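Local coordinates for protein lipopolysaccharide core heptose(I) kinase RfaP (Pseudomonas aeruginosa, PDB 6DFL) that phosphorylates the first heptose of the lipopolysaccharide inner core with ATP and magnesium, and also autophosphorylates as a protein-tyrosine kinase, at residues E6-R11 and T41-R46; D153-G158 and K205-L210. All blocks are in the same frame, centred on the assembly; numbering follows the deposited sequence.

Contact 1. Residues E6-R11 and T41-R46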
loop_
_atom_site.group_PDB
_atom_site.type_symbol
_atom_site.label_atom_id
_atom_site.label_comp_id
_atom_site.label_asym_id
_atom_site.label_seq_id
_atom_site.Cartn_x
_atom_site.Cartn_y
_atom_site.Cartn_z
ATOM N N GLU A 6 15.609 2.386 24.176
ATOM C CA GLU A 6 14.422 3.089 24.637
ATOM C C GLU A 6 13.683 2.181 25.611
ATOM O O GLU A 6 14.078 1.034 25.847
ATOM C CB GLU A 6 13.520 3.485 23.463
ATOM C CG GLU A 6 13.114 4.936 23.470
ATOM C CD GLU A 6 14.236 5.844 23.002
ATOM O OE1 GLU A 6 14.573 5.780 21.795
ATOM O OE2 GLU A 6 14.784 6.607 23.837
ATOM N N GLU A 7 12.600 2.686 26.170
ATOM C CA GLU A 7 11.903 1.870 27.150
ATOM C C GLU A 7 11.126 0.745 26.464
ATOM O O GLU A 7 10.610 0.925 25.357
ATOM C CB GLU A 7 10.959 2.732 27.988
ATOM C CG GLU A 7 11.682 3.665 28.967
ATOM C CD GLU A 7 12.612 2.930 29.922
ATOM O OE1 GLU A 7 12.207 1.879 30.468
ATOM O OE2 GLU A 7 13.748 3.409 30.126
ATOM N N PRO A 8 10.998 -0.427 27.123
ATOM C CA PRO A 8 11.416 -0.693 28.507
ATOM C C PRO A 8 12.854 -1.182 28.674
ATOM O O PRO A 8 13.323 -1.307 29.805
ATOM C CB PRO A 8 10.435 -1.780 28.950
ATOM C CG PRO A 8 10.172 -2.549 27.704
ATOM C CD PRO A 8 10.248 -1.563 26.556
ATOM N N PHE A 9 13.552 -1.430 27.570
ATOM C CA PHE A 9 14.867 -2.053 27.620
ATOM C C PHE A 9 15.988 -1.108 28.035
ATOM O O PHE A 9 17.113 -1.576 28.250
ATOM C CB PHE A 9 15.180 -2.667 26.261
ATOM C CG PHE A 9 14.103 -3.577 25.769
ATOM C CD1 PHE A 9 14.104 -4.927 26.118
ATOM C CD2 PHE A 9 13.066 -3.086 24.990
ATOM C CE1 PHE A 9 13.110 -5.770 25.679
ATOM C CE2 PHE A 9 12.064 -3.931 24.550
ATOM C CZ PHE A 9 12.086 -5.274 24.898
ATOM N N LYS A 10 15.721 0.197 28.148
ATOM C CA LYS A 10 16.746 1.127 28.616
ATOM C C LYS A 10 17.122 0.834 30.064
ATOM O O LYS A 10 18.303 0.670 30.393
ATOM C CB LYS A 10 16.255 2.568 28.467
ATOM C CG LYS A 10 17.346 3.624 28.318
ATOM C CD LYS A 10 16.720 4.999 28.012
ATOM C CE LYS A 10 17.682 5.941 27.295
ATOM N NZ LYS A 10 18.808 6.377 28.163
ATOM N N ARG A 11 16.119 0.761 30.949
ATOM C CA ARG A 11 16.379 0.332 32.319
ATOM C C ARG A 11 16.722 -1.154 32.364
ATOM O O ARG A 11 17.729 -1.545 32.967
ATOM C CB ARG A 11 15.181 0.650 33.220
ATOM C CG ARG A 11 13.863 0.004 32.810
ATOM C CD ARG A 11 12.845 0.024 33.946
ATOM N NE ARG A 11 11.964 -1.143 33.902
ATOM C CZ ARG A 11 10.822 -1.192 33.223
ATOM N NH1 ARG A 11 10.422 -0.131 32.530
ATOM N NH2 ARG A 11 10.083 -2.302 33.237
ATOM N N THR A 41 8.674 -11.576 22.068
ATOM C CA THR A 41 8.898 -11.570 23.504
ATOM C C THR A 41 7.949 -10.564 24.132
ATOM O O THR A 41 7.414 -9.684 23.457
ATOM C CB THR A 41 10.364 -11.250 23.854
ATOM O OG1 THR A 41 10.596 -11.454 25.255
ATOM C CG2 THR A 41 10.704 -9.815 23.486
ATOM N N GLU A 42 7.713 -10.717 25.431
ATOM C CA GLU A 42 6.813 -9.829 26.151
ATOM C C GLU A 42 7.540 -9.205 27.329
ATOM O O GLU A 42 8.324 -9.868 28.010
ATOM C CB GLU A 42 5.567 -10.564 26.640
ATOM C CG GLU A 42 4.717 -11.143 25.520
ATOM C CD GLU A 42 3.373 -11.644 26.013
ATOM O OE1 GLU A 42 3.179 -11.683 27.249
ATOM O OE2 GLU A 42 2.511 -11.989 25.170
ATOM N N VAL A 43 7.291 -7.919 27.546
ATOM C CA VAL A 43 7.761 -7.202 28.724
ATOM C C VAL A 43 6.540 -6.509 29.302
ATOM O O VAL A 43 5.977 -5.610 28.665
ATOM C CB VAL A 43 8.867 -6.189 28.402
ATOM C CG1 VAL A 43 9.364 -5.533 29.677
ATOM C CG2 VAL A 43 10.014 -6.858 27.662
ATOM N N ASP A 44 6.118 -6.931 30.492
ATOM C CA ASP A 44 4.864 -6.457 31.074
ATOM C C ASP A 44 3.714 -6.659 30.091
ATOM O O ASP A 44 2.856 -5.795 29.909
ATOM C CB ASP A 44 4.979 -4.997 31.511
ATOM C CG ASP A 44 5.912 -4.822 32.694
ATOM O OD1 ASP A 44 5.580 -5.337 33.784
ATOM O OD2 ASP A 44 6.982 -4.187 32.534
ATOM N N GLY A 45 3.720 -7.813 29.430
ATOM C CA GLY A 45 2.655 -8.222 28.536
ATOM C C GLY A 45 2.536 -7.452 27.240
ATOM O O GLY A 45 1.558 -7.656 26.513
ATOM N N ARG A 46 3.495 -6.579 26.911
ATOM C CA ARG A 46 3.350 -5.755 25.711
ATOM C C ARG A 46 3.531 -6.582 24.441
ATOM O O ARG A 46 2.627 -6.655 23.600
ATOM C CB ARG A 46 4.340 -4.580 25.727
ATOM C CG ARG A 46 4.139 -3.554 26.850
ATOM C CD ARG A 46 2.818 -2.801 26.732
ATOM N NE ARG A 46 2.149 -2.707 28.031
ATOM C CZ ARG A 46 0.935 -2.199 28.217
ATOM N NH1 ARG A 46 0.246 -1.729 27.185
ATOM N NH2 ARG A 46 0.409 -2.160 29.434
#
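V43 puts one methyl on each of two neighbouring residues of the 6-11 segment. Its CG1, anti to the backbone N (chi1 -177°), lies against the ring of P8, 3.7 Å from P8 CG, and V43 CB sits behind it. The other methyl, V43 CG2, is turned to F9 and rests 3.8 Å from both F9 CE1 and F9 CZ, approaching that end of the ring at a slant. P8 also packs against its own neighbour: P8 CG stands 3.9 Å above one face of the F9 ring, near the rim, so proline, phenylalanine and valine form one apolar group. The peptide bond before P8 is cis, at the bend where the chain leaves edge strand 2-5 for the short helix 9-12. In the 41-46 segment, V43 to R46 make a type I' turn, closed by R46 N to V43 O at 3.2 Å, in the hairpin joining strands 37-41 and 48-53 of the five-stranded antiparallel sheet of the kinase fold. Y48, from the second of those strands, touches P8 and V43 and meets F9 edge-to-face. On the solvent side of this group, R11 NH2 reaches D44 OD2 in a long salt bridge of 3.7 Å, with the guanidinium and carboxylate planes 44° apart. R11 NH1 turns back to E7 OE1 at 3.4 Å, a weak bond, which makes R11 the middle member of a three-residue charge network.

Contact 2. Residues D153-G158 and K205-L210; sequences DMHRAG and KDLAAL
D206 OD2 is gripped by two N-H groups: H155 NE2 from the other helix, and the backbone N of H161. The bond from H155 NE2 to D206 OD2 is 2.9 Å long and nearly straight, 163° at the hydrogen. The oxygen lies in the plane of the imidazole, whereas the N-H comes to the carboxylate from its anti side, 27° out of the carboxylate plane. D206 CB also sits at the ring edge, 3.4 Å from H155 NE2. With ND1 bonded to the hydroxyl of Y231, the imidazole is tied at both nitrogens, which fixes its rotation. The other carboxylate oxygen, D206 OD1, takes the backbone N of R162. This aspartate of helix 200-212 thus reaches back to the loop holding D163, the active-site residue by similarity, much as the conserved aspartate of helix F braces the catalytic loop in eukaryotic protein kinases. The selenomethionine M154 bends at its last torsion (chi3 75°) and brings CE to 3.3 Å from D206 OD2. L207 CG approaches the ring edge at H155 CE1, 4.4 Å away. Beyond H155, helix 137-156 ends in a Schellman motif, with G158 N bonded to H155 O at 2.9 Å and V159 N to M154 O.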
loop_
_atom_site.group_PDB
_atom_site.type_symbol
_atom_site.label_atom_id
_atom_site.label_comp_id
_atom_site.label_asym_id
_atom_site.label_seq_id
_atom_site.Cartn_x
_atom_site.Cartn_y
_atom_site.Cartn_z
ATOM N N ASP A 153 4.413 8.215 -0.246
ATOM C CA ASP A 153 5.079 8.943 0.834
ATOM C C ASP A 153 6.411 8.304 1.194
ATOM O O ASP A 153 7.426 8.998 1.351
ATOM C CB ASP A 153 4.173 9.011 2.067
ATOM C CG ASP A 153 3.284 10.272 2.084
ATOM O OD1 ASP A 153 3.241 10.984 1.063
ATOM O OD2 ASP A 153 2.634 10.534 3.121
HETATM N N MSE A 154 6.424 6.983 1.315
HETATM C CA MSE A 154 7.624 6.225 1.562
HETATM C C MSE A 154 8.702 6.525 0.524
HETATM O O MSE A 154 9.851 6.789 0.874
HETATM C CB MSE A 154 7.274 4.753 1.535
HETATM C CG MSE A 154 8.075 3.857 2.417
HETATM SE SE MSE A 154 7.332 2.055 2.187
HETATM C CE MSE A 154 8.069 1.665 0.422
ATOM N N HIS A 155 8.321 6.454 -0.753
ATOM C CA HIS A 155 9.289 6.658 -1.821
ATOM C C HIS A 155 9.803 8.081 -1.827
ATOM O O HIS A 155 11.013 8.299 -1.940
ATOM C CB HIS A 155 8.681 6.327 -3.172
ATOM C CG HIS A 155 8.510 4.868 -3.401
ATOM N ND1 HIS A 155 7.771 4.362 -4.447
ATOM C CD2 HIS A 155 8.988 3.802 -2.719
ATOM C CE1 HIS A 155 7.795 3.042 -4.393
ATOM N NE2 HIS A 155 8.529 2.681 -3.358
ATOM N N ARG A 156 8.893 9.072 -1.714
ATOM C CA ARG A 156 9.340 10.462 -1.706
ATOM C C ARG A 156 10.189 10.726 -0.482
ATOM O O ARG A 156 10.940 11.704 -0.455
ATOM C CB ARG A 156 8.168 11.478 -1.731
ATOM C CG ARG A 156 7.246 11.422 -2.959
ATOM C CD ARG A 156 5.813 11.975 -2.664
ATOM N NE ARG A 156 4.760 11.202 -3.345
ATOM C CZ ARG A 156 3.670 10.710 -2.752
ATOM N NH1 ARG A 156 3.448 10.898 -1.454
ATOM N NH2 ARG A 156 2.784 10.019 -3.457
ATOM N N ALA A 157 10.098 9.889 0.545
ATOM C CA ALA A 157 10.934 10.194 1.690
ATOM C C ALA A 157 12.275 9.487 1.603
ATOM O O ALA A 157 13.077 9.600 2.531
ATOM C CB ALA A 157 10.203 9.872 2.997
ATOM N N GLY A 158 12.564 8.817 0.488
ATOM C CA GLY A 158 13.847 8.164 0.287
ATOM C C GLY A 158 13.927 6.698 0.692
ATOM O O GLY A 158 15.033 6.131 0.699
ATOM N N LYS A 205 10.422 -1.418 -8.604
ATOM C CA LYS A 205 10.412 -2.750 -8.009
ATOM C C LYS A 205 9.332 -2.856 -6.934
ATOM O O LYS A 205 8.510 -3.776 -6.965
ATOM C CB LYS A 205 11.795 -3.099 -7.444
ATOM C CG LYS A 205 12.871 -3.437 -8.506
ATOM C CD LYS A 205 13.947 -4.386 -7.944
ATOM C CE LYS A 205 15.006 -4.781 -8.977
ATOM N NZ LYS A 205 16.069 -3.741 -9.155
ATOM N N ASP A 206 9.288 -1.892 -5.997
ATOM C CA ASP A 206 8.239 -1.873 -4.975
ATOM C C ASP A 206 6.854 -1.871 -5.607
ATOM O O ASP A 206 5.955 -2.600 -5.164
ATOM C CB ASP A 206 8.362 -0.634 -4.095
ATOM C CG ASP A 206 9.392 -0.756 -2.998
ATOM O OD1 ASP A 206 10.179 -1.737 -2.942
ATOM O OD2 ASP A 206 9.414 0.191 -2.175
ATOM N N LEU A 207 6.644 -0.985 -6.595
ATOM C CA LEU A 207 5.349 -0.885 -7.256
ATOM C C LEU A 207 4.988 -2.179 -7.957
ATOM O O LEU A 207 3.830 -2.599 -7.943
ATOM C CB LEU A 207 5.351 0.248 -8.281
ATOM C CG LEU A 207 5.401 1.715 -7.858
ATOM C CD1 LEU A 207 5.460 2.557 -9.116
ATOM C CD2 LEU A 207 4.204 2.052 -7.001
ATOM N N ALA A 208 5.957 -2.793 -8.627
ATOM C CA ALA A 208 5.740 -4.107 -9.215
ATOM C C ALA A 208 5.304 -5.105 -8.155
ATOM O O ALA A 208 4.268 -5.766 -8.285
ATOM C CB ALA A 208 7.018 -4.573 -9.908
ATOM N N ALA A 209 6.076 -5.212 -7.077
ATOM C CA ALA A 209 5.768 -6.205 -6.055
ATOM C C ALA A 209 4.416 -5.920 -5.413
ATOM O O ALA A 209 3.614 -6.840 -5.206
ATOM C CB ALA A 209 6.880 -6.236 -5.012
ATOM N N LEU A 210 4.118 -4.648 -5.119
ATOM C CA LEU A 210 2.820 -4.363 -4.522
ATOM C C LEU A 210 1.698 -4.831 -5.432
ATOM O O LEU A 210 0.740 -5.468 -4.975
ATOM C CB LEU A 210 2.694 -2.885 -4.212
ATOM C CG LEU A 210 1.391 -2.628 -3.482
ATOM C CD1 LEU A 210 1.348 -3.370 -2.176
ATOM C CD2 LEU A 210 1.207 -1.130 -3.260
#

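How the contacts relate
Contact 1 and contact 2 lie on opposite sides of the chain's centre, their centres 32 Å apart and their nearest atoms about 20 Å apart. They come in series along the chain, contact 1 closing before contact 2 opens, and share no helix or strand. Contact 1 belongs to the amino-terminal lobe, where it joins the segment after edge strand 2-5 to the turn that follows the other edge strand, 37-41, of the five-stranded sheet. Contact 2 lies deep in the mainly helical second lobe, pairing helices 137-156 and 200-212 beside the loop that carries D163, the active-site residue by similarity. One is thus peripheral packing away from the annotated sites; the other is buried and consistent with second-shell support of the active site.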